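Local coordinates for protein amphinase-2 (Rana pipiens, PDB 2P6Z) that cleaves RNA as an endonuclease of the pancreatic ribonuclease family and is toxic to cultured human carcinoma cells, at residues T47-T52 and Q73-T78; T93-C98 and V110-C115. All coordinates share one frame; numbering follows the deposited sequence.

Interaction 1: residues T47-T52 and Q73-T78. With NA (sodium ion), chain C.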
loop_
_atom_site.group_PDB
_atom_site.type_symbol
_atom_site.label_atom_id
_atom_site.label_comp_id
_atom_site.label_asym_id
_atom_site.label_seq_id
_atom_site.Cartn_x
_atom_site.Cartn_y
_atom_site.Cartn_z
ATOM N N THR A 47 5.355 -1.152 1.624
ATOM C CA THR A 47 4.982 0.249 1.627
ATOM C C THR A 47 3.527 0.386 2.042
ATOM O O THR A 47 2.634 -0.203 1.416
ATOM C CB THR A 47 5.174 0.850 0.242
ATOM O OG1 THR A 47 6.528 0.618 -0.184
ATOM C CG2 THR A 47 4.883 2.366 0.272
ATOM N N PHE A 48 3.309 1.158 3.104
ATOM C CA PHE A 48 1.970 1.450 3.626
ATOM C C PHE A 48 1.560 2.875 3.266
ATOM O O PHE A 48 2.339 3.818 3.450
ATOM C CB PHE A 48 1.951 1.225 5.139
ATOM C CG PHE A 48 2.184 -0.219 5.533
ATOM C CD1 PHE A 48 3.478 -0.694 5.777
ATOM C CD2 PHE A 48 1.111 -1.110 5.623
ATOM C CE1 PHE A 48 3.697 -2.030 6.117
ATOM C CE2 PHE A 48 1.318 -2.437 5.969
ATOM C CZ PHE A 48 2.604 -2.904 6.213
ATOM N N ILE A 49 0.358 3.012 2.709
ATOM C CA ILE A 49 -0.215 4.302 2.347
ATOM C C ILE A 49 -1.100 4.783 3.499
ATOM O O ILE A 49 -2.066 4.113 3.885
ATOM C CB ILE A 49 -1.074 4.220 1.044
ATOM C CG1 ILE A 49 -0.289 3.555 -0.100
ATOM C CG2 ILE A 49 -1.559 5.628 0.619
ATOM C CD1 ILE A 49 -1.146 2.755 -1.084
ATOM N N HIS A 50 -0.749 5.935 4.057
ATOM C CA HIS A 50 -1.548 6.549 5.111
ATOM C C HIS A 50 -2.646 7.377 4.469
ATOM O O HIS A 50 -2.476 8.573 4.223
ATOM C CB HIS A 50 -0.678 7.440 5.991
ATOM C CG HIS A 50 0.358 6.694 6.766
ATOM N ND1 HIS A 50 0.168 6.305 8.073
ATOM C CD2 HIS A 50 1.589 6.254 6.418
ATOM C CE1 HIS A 50 1.237 5.655 8.499
ATOM N NE2 HIS A 50 2.117 5.617 7.516
ATOM N N SER A 51 -3.771 6.742 4.182
ATOM C CA SER A 51 -4.855 7.433 3.490
ATOM C C SER A 51 -6.179 6.758 3.776
ATOM O O SER A 51 -6.218 5.563 4.067
ATOM C CB SER A 51 -4.622 7.408 1.971
ATOM O OG SER A 51 -5.645 8.108 1.285
ATOM N N THR A 52 -7.258 7.532 3.673
ATOM C CA THR A 52 -8.573 6.948 3.463
ATOM C C THR A 52 -8.556 6.168 2.143
ATOM O O THR A 52 -7.752 6.461 1.246
ATOM C CB THR A 52 -9.671 8.022 3.463
ATOM O OG1 THR A 52 -9.261 9.119 2.649
ATOM C CG2 THR A 52 -9.874 8.544 4.885
ATOM N N GLN A 73 -1.758 13.059 -6.880
ATOM C CA GLN A 73 -1.264 13.710 -5.679
ATOM C C GLN A 73 -0.304 12.805 -4.928
ATOM O O GLN A 73 -0.245 11.595 -5.174
ATOM C CB GLN A 73 -2.421 14.180 -4.787
ATOM C CG GLN A 73 -3.090 15.442 -5.334
ATOM C CD GLN A 73 -4.288 15.893 -4.530
ATOM O OE1 GLN A 73 -5.357 16.140 -5.089
ATOM N NE2 GLN A 73 -4.119 16.019 -3.217
ATOM N N GLN A 74 0.483 13.401 -4.042
ATOM C CA GLN A 74 1.401 12.623 -3.228
ATOM C C GLN A 74 0.689 12.098 -1.987
ATOM O O GLN A 74 -0.287 12.690 -1.514
ATOM C CB GLN A 74 2.621 13.447 -2.831
ATOM C CG GLN A 74 3.467 13.887 -4.017
ATOM C CD GLN A 74 4.704 14.626 -3.594
ATOM O OE1 GLN A 74 5.515 14.124 -2.812
ATOM N NE2 GLN A 74 4.864 15.829 -4.109
ATOM N N PHE A 75 1.188 10.985 -1.467
ATOM C CA PHE A 75 0.619 10.374 -0.272
ATOM C C PHE A 75 1.718 10.278 0.762
ATOM O O PHE A 75 2.895 10.204 0.410
ATOM C CB PHE A 75 0.077 8.965 -0.582
ATOM C CG PHE A 75 -1.217 8.960 -1.345
ATOM C CD1 PHE A 75 -1.224 8.842 -2.727
ATOM C CD2 PHE A 75 -2.435 9.060 -0.675
ATOM C CE1 PHE A 75 -2.419 8.846 -3.438
ATOM C CE2 PHE A 75 -3.632 9.058 -1.372
ATOM C CZ PHE A 75 -3.627 8.956 -2.761
ATOM N N THR A 76 1.334 10.297 2.038
ATOM C CA THR A 76 2.255 9.948 3.111
ATOM C C THR A 76 2.422 8.422 3.136
ATOM O O THR A 76 1.426 7.678 3.192
ATOM C CB THR A 76 1.750 10.441 4.481
ATOM O OG1 THR A 76 1.595 11.870 4.451
ATOM C CG2 THR A 76 2.757 10.092 5.550
ATOM N N LEU A 77 3.679 7.979 3.097
ATOM C CA LEU A 77 4.020 6.561 2.987
ATOM C C LEU A 77 4.976 6.110 4.087
ATOM O O LEU A 77 5.993 6.758 4.333
ATOM C CB LEU A 77 4.683 6.276 1.629
ATOM C CG LEU A 77 4.004 6.716 0.330
ATOM C CD1 LEU A 77 4.935 6.456 -0.848
ATOM C CD2 LEU A 77 2.650 6.019 0.141
ATOM N N THR A 78 4.665 4.988 4.723
ATOM C CA THR A 78 5.611 4.354 5.636
ATOM C C THR A 78 6.225 3.154 4.943
ATOM O O THR A 78 5.505 2.336 4.378
ATOM C CB THR A 78 4.961 3.919 6.963
ATOM O OG1 THR A 78 4.586 5.083 7.700
ATOM C CG2 THR A 78 5.938 3.097 7.819
HETATM NA NA NA C . 8.038 14.056 -1.431
HETATM O O HOH W 1 -1.553 10.266 2.307
HETATM O O HOH W 2 7.416 16.321 -1.017
HETATM O O HOH W 3 9.507 12.951 -2.899
#
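H50 NE2 and T78 OG1 share a short hydrogen bond of 2.5 Å; either atom could be the donor. Chi1 of H50 (-65°) sets CG beside its own backbone N, and the ring reaches T78 past T76. The other ring nitrogen, ND1, is bonded to Q20 O, so both ends hold the imidazole against rotation. The antiparallel strands belong to the curved sheet of the ribonuclease A fold. F48 and T78 form a hydrogen-bonded pair: F48 N gives an almost straight bond to T78 O (2.8 Å, 178°), and T78 N returns one to F48 O. H50 N bonds T76 O at 2.9 Å. Beyond, a water donates to H50 O and accepts from T76 N. I49 and L77 point to the other face, side by side, with I49 CG1 3.8 Å from L77 CD2. I49 CG2 also meets F75 CD2, and S51 OG comes to the edge of the F75 ring. T47 O bonds ND1 of H16, the probable proton acceptor of the active site. Helix 53-57 packs on I49, S51 and F75 through V56. I49 and L77 touch I97 of strand 87-102, while on the opposite side of the sheet V22 touches H50 and T76, and F25 touches T78.

Interaction 2: residues T93-C98 and V110-C115. With NA (sodium ion), chain C.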
loop_
_atom_site.group_PDB
_atom_site.type_symbol
_atom_site.label_atom_id
_atom_site.label_comp_id
_atom_site.label_asym_id
_atom_site.label_seq_id
_atom_site.Cartn_x
_atom_site.Cartn_y
_atom_site.Cartn_z
ATOM N N THR A 93 7.826 9.048 4.190
ATOM C CA THR A 93 8.044 10.080 3.207
ATOM C C THR A 93 6.729 10.359 2.502
ATOM O O THR A 93 5.699 9.704 2.759
ATOM C CB THR A 93 9.188 9.692 2.208
ATOM O OG1 THR A 93 9.681 10.870 1.552
ATOM C CG2 THR A 93 8.728 8.656 1.187
ATOM N N THR A 94 6.742 11.366 1.652
ATOM C CA THR A 94 5.611 11.583 0.775
ATOM C C THR A 94 6.114 11.378 -0.632
ATOM O O THR A 94 7.264 11.724 -0.962
ATOM C CB THR A 94 5.005 12.980 0.951
ATOM O OG1 THR A 94 6.033 13.960 0.767
ATOM C CG2 THR A 94 4.433 13.126 2.350
ATOM N N ASN A 95 5.260 10.781 -1.449
ATOM C CA ASN A 95 5.536 10.575 -2.859
ATOM C C ASN A 95 4.254 10.177 -3.565
ATOM O O ASN A 95 3.259 9.803 -2.925
ATOM C CB ASN A 95 6.621 9.503 -3.067
ATOM C CG ASN A 95 7.365 9.664 -4.391
ATOM O OD1 ASN A 95 6.969 10.444 -5.251
ATOM N ND2 ASN A 95 8.442 8.917 -4.555
ATOM N N PHE A 96 4.281 10.281 -4.887
ATOM C CA PHE A 96 3.266 9.689 -5.719
ATOM C C PHE A 96 3.414 8.176 -5.589
ATOM O O PHE A 96 4.439 7.669 -5.104
ATOM C CB PHE A 96 3.456 10.112 -7.184
ATOM C CG PHE A 96 3.491 11.608 -7.388
ATOM C CD1 PHE A 96 4.706 12.272 -7.532
ATOM C CD2 PHE A 96 2.307 12.346 -7.436
ATOM C CE1 PHE A 96 4.752 13.663 -7.715
ATOM C CE2 PHE A 96 2.338 13.736 -7.622
ATOM C CZ PHE A 96 3.559 14.389 -7.758
ATOM N N ILE A 97 2.376 7.460 -5.991
ATOM C CA ILE A 97 2.459 6.002 -6.078
ATOM C C ILE A 97 2.008 5.533 -7.451
ATOM O O ILE A 97 1.272 6.236 -8.150
ATOM C CB ILE A 97 1.649 5.289 -4.973
ATOM C CG1 ILE A 97 0.162 5.699 -5.021
ATOM C CG2 ILE A 97 2.295 5.529 -3.600
ATOM C CD1 ILE A 97 -0.729 4.934 -3.995
ATOM N N CYS A 98 2.466 4.342 -7.822
ATOM C CA CYS A 98 2.073 3.685 -9.052
ATOM C C CYS A 98 1.354 2.387 -8.688
ATOM O O CYS A 98 1.934 1.530 -8.025
ATOM C CB CYS A 98 3.321 3.369 -9.885
ATOM S SG CYS A 98 2.973 2.496 -11.411
ATOM N N VAL A 110 2.696 -1.208 -7.389
ATOM C CA VAL A 110 3.795 -1.385 -8.336
ATOM C C VAL A 110 5.079 -0.761 -7.805
ATOM O O VAL A 110 6.101 -1.435 -7.686
ATOM C CB VAL A 110 3.435 -0.817 -9.741
ATOM C CG1 VAL A 110 4.621 -0.934 -10.743
ATOM C CG2 VAL A 110 2.159 -1.502 -10.287
ATOM N N LYS A 111 5.032 0.536 -7.516
ATOM C CA LYS A 111 6.210 1.256 -7.073
ATOM C C LYS A 111 5.811 2.572 -6.420
ATOM O O LYS A 111 4.705 3.082 -6.631
ATOM C CB LYS A 111 7.179 1.486 -8.249
ATOM C CG LYS A 111 6.705 2.511 -9.293
ATOM C CD LYS A 111 7.661 2.658 -10.498
ATOM C CE LYS A 111 8.910 3.499 -10.187
ATOM N NZ LYS A 111 8.614 4.917 -9.818
ATOM N N THR A 112 6.706 3.106 -5.595
ATOM C CA THR A 112 6.605 4.490 -5.145
ATOM C C THR A 112 7.044 5.390 -6.297
ATOM O O THR A 112 7.856 4.983 -7.141
ATOM C CB THR A 112 7.537 4.758 -3.953
ATOM O OG1 THR A 112 8.892 4.516 -4.360
ATOM C CG2 THR A 112 7.195 3.859 -2.780
ATOM N N GLY A 113 6.530 6.618 -6.321
ATOM C CA GLY A 113 6.813 7.544 -7.415
ATOM C C GLY A 113 5.828 7.324 -8.545
ATOM O O GLY A 113 4.937 6.469 -8.441
ATOM N N LYS A 114 5.968 8.098 -9.618
ATOM C CA LYS A 114 5.109 7.931 -10.799
ATOM C C LYS A 114 5.448 6.614 -11.520
ATOM O O LYS A 114 6.556 6.084 -11.366
ATOM C CB LYS A 114 5.259 9.112 -11.767
ATOM C CG LYS A 114 4.928 10.484 -11.186
ATOM C CD LYS A 114 3.443 10.788 -11.237
ATOM C CE LYS A 114 3.185 12.269 -10.990
ATOM N NZ LYS A 114 1.724 12.527 -10.961
ATOM N N CYS A 115 4.489 6.089 -12.289
ATOM C CA CYS A 115 4.700 4.847 -13.047
ATOM C C CYS A 115 5.826 4.991 -14.067
ATOM O O CYS A 115 6.538 4.014 -14.331
ATOM C CB CYS A 115 3.415 4.404 -13.740
ATOM S SG CYS A 115 2.080 3.894 -12.585
ATOM O OXT CYS A 115 6.041 6.083 -14.613
HETATM NA NA NA C . 8.038 14.056 -1.431
HETATM O O HOH W 2 7.416 16.321 -1.017
HETATM O O HOH W 3 9.507 12.951 -2.899
#
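A classic beta bulge in the hairpin of strands 87-102 and 105-112 sets V110 and K111 together against C98. C98 O accepts from both V110 N (2.9 Å) and, at greater length, K111 N (3.3 Å). C98 N bonds K111 O in return. C98 SG is anti to its backbone N (chi1 178°), which carries it to C115 SG; the disulfide has a chi3 of 102°. V110 CB rests on C98 SG at 3.7 Å. Past the strand end, G113 N bonds F96 O at 2.6 Å, coming from above the carbonyl plane. A side chain at G113 would press on the carbonyl O of T112 and crowd K111 NZ. K111 curls back so that NZ bonds both T112 O and K114 O, which holds the C-terminal loop against the strand end. K114 lays CE over the centre of the F96 ring, 3.5 Å from the centroid. Its NZ makes a cation-pi contact with the same face, 25° off the normal, and bonds S71 O. Without the ring, as with an alanine at F96, the K114 chain would probably lose the surface it lies on and its NZ the cation-pi contact. A disulfide joining the C-terminal cysteine to this hairpin is a hallmark of the amphibian members of the ribonuclease A family.

Overall arrangement
The two contacts belong to one curved, mixed sheet, with centres about 9 Å apart. They come in series along the chain: interaction 1 closes before interaction 2 opens. Strand 75-84 lies between strands 45-50 and 87-102, and strand 105-112 follows beyond. Backbone pairs L77 with T93 and F75 with N95 join the two contacts directly. A sodium ion spans them as well, bound by Q74 OE1 from interaction 1 and by T94 O and OG1 from interaction 2. T47, probably a substrate-binding residue, touches T112. H16 and H108, catalytic by similarity, lie near the two contacts: H16 beside I49, and H108 two residues before V110. The shared sheet thus links the surroundings of both.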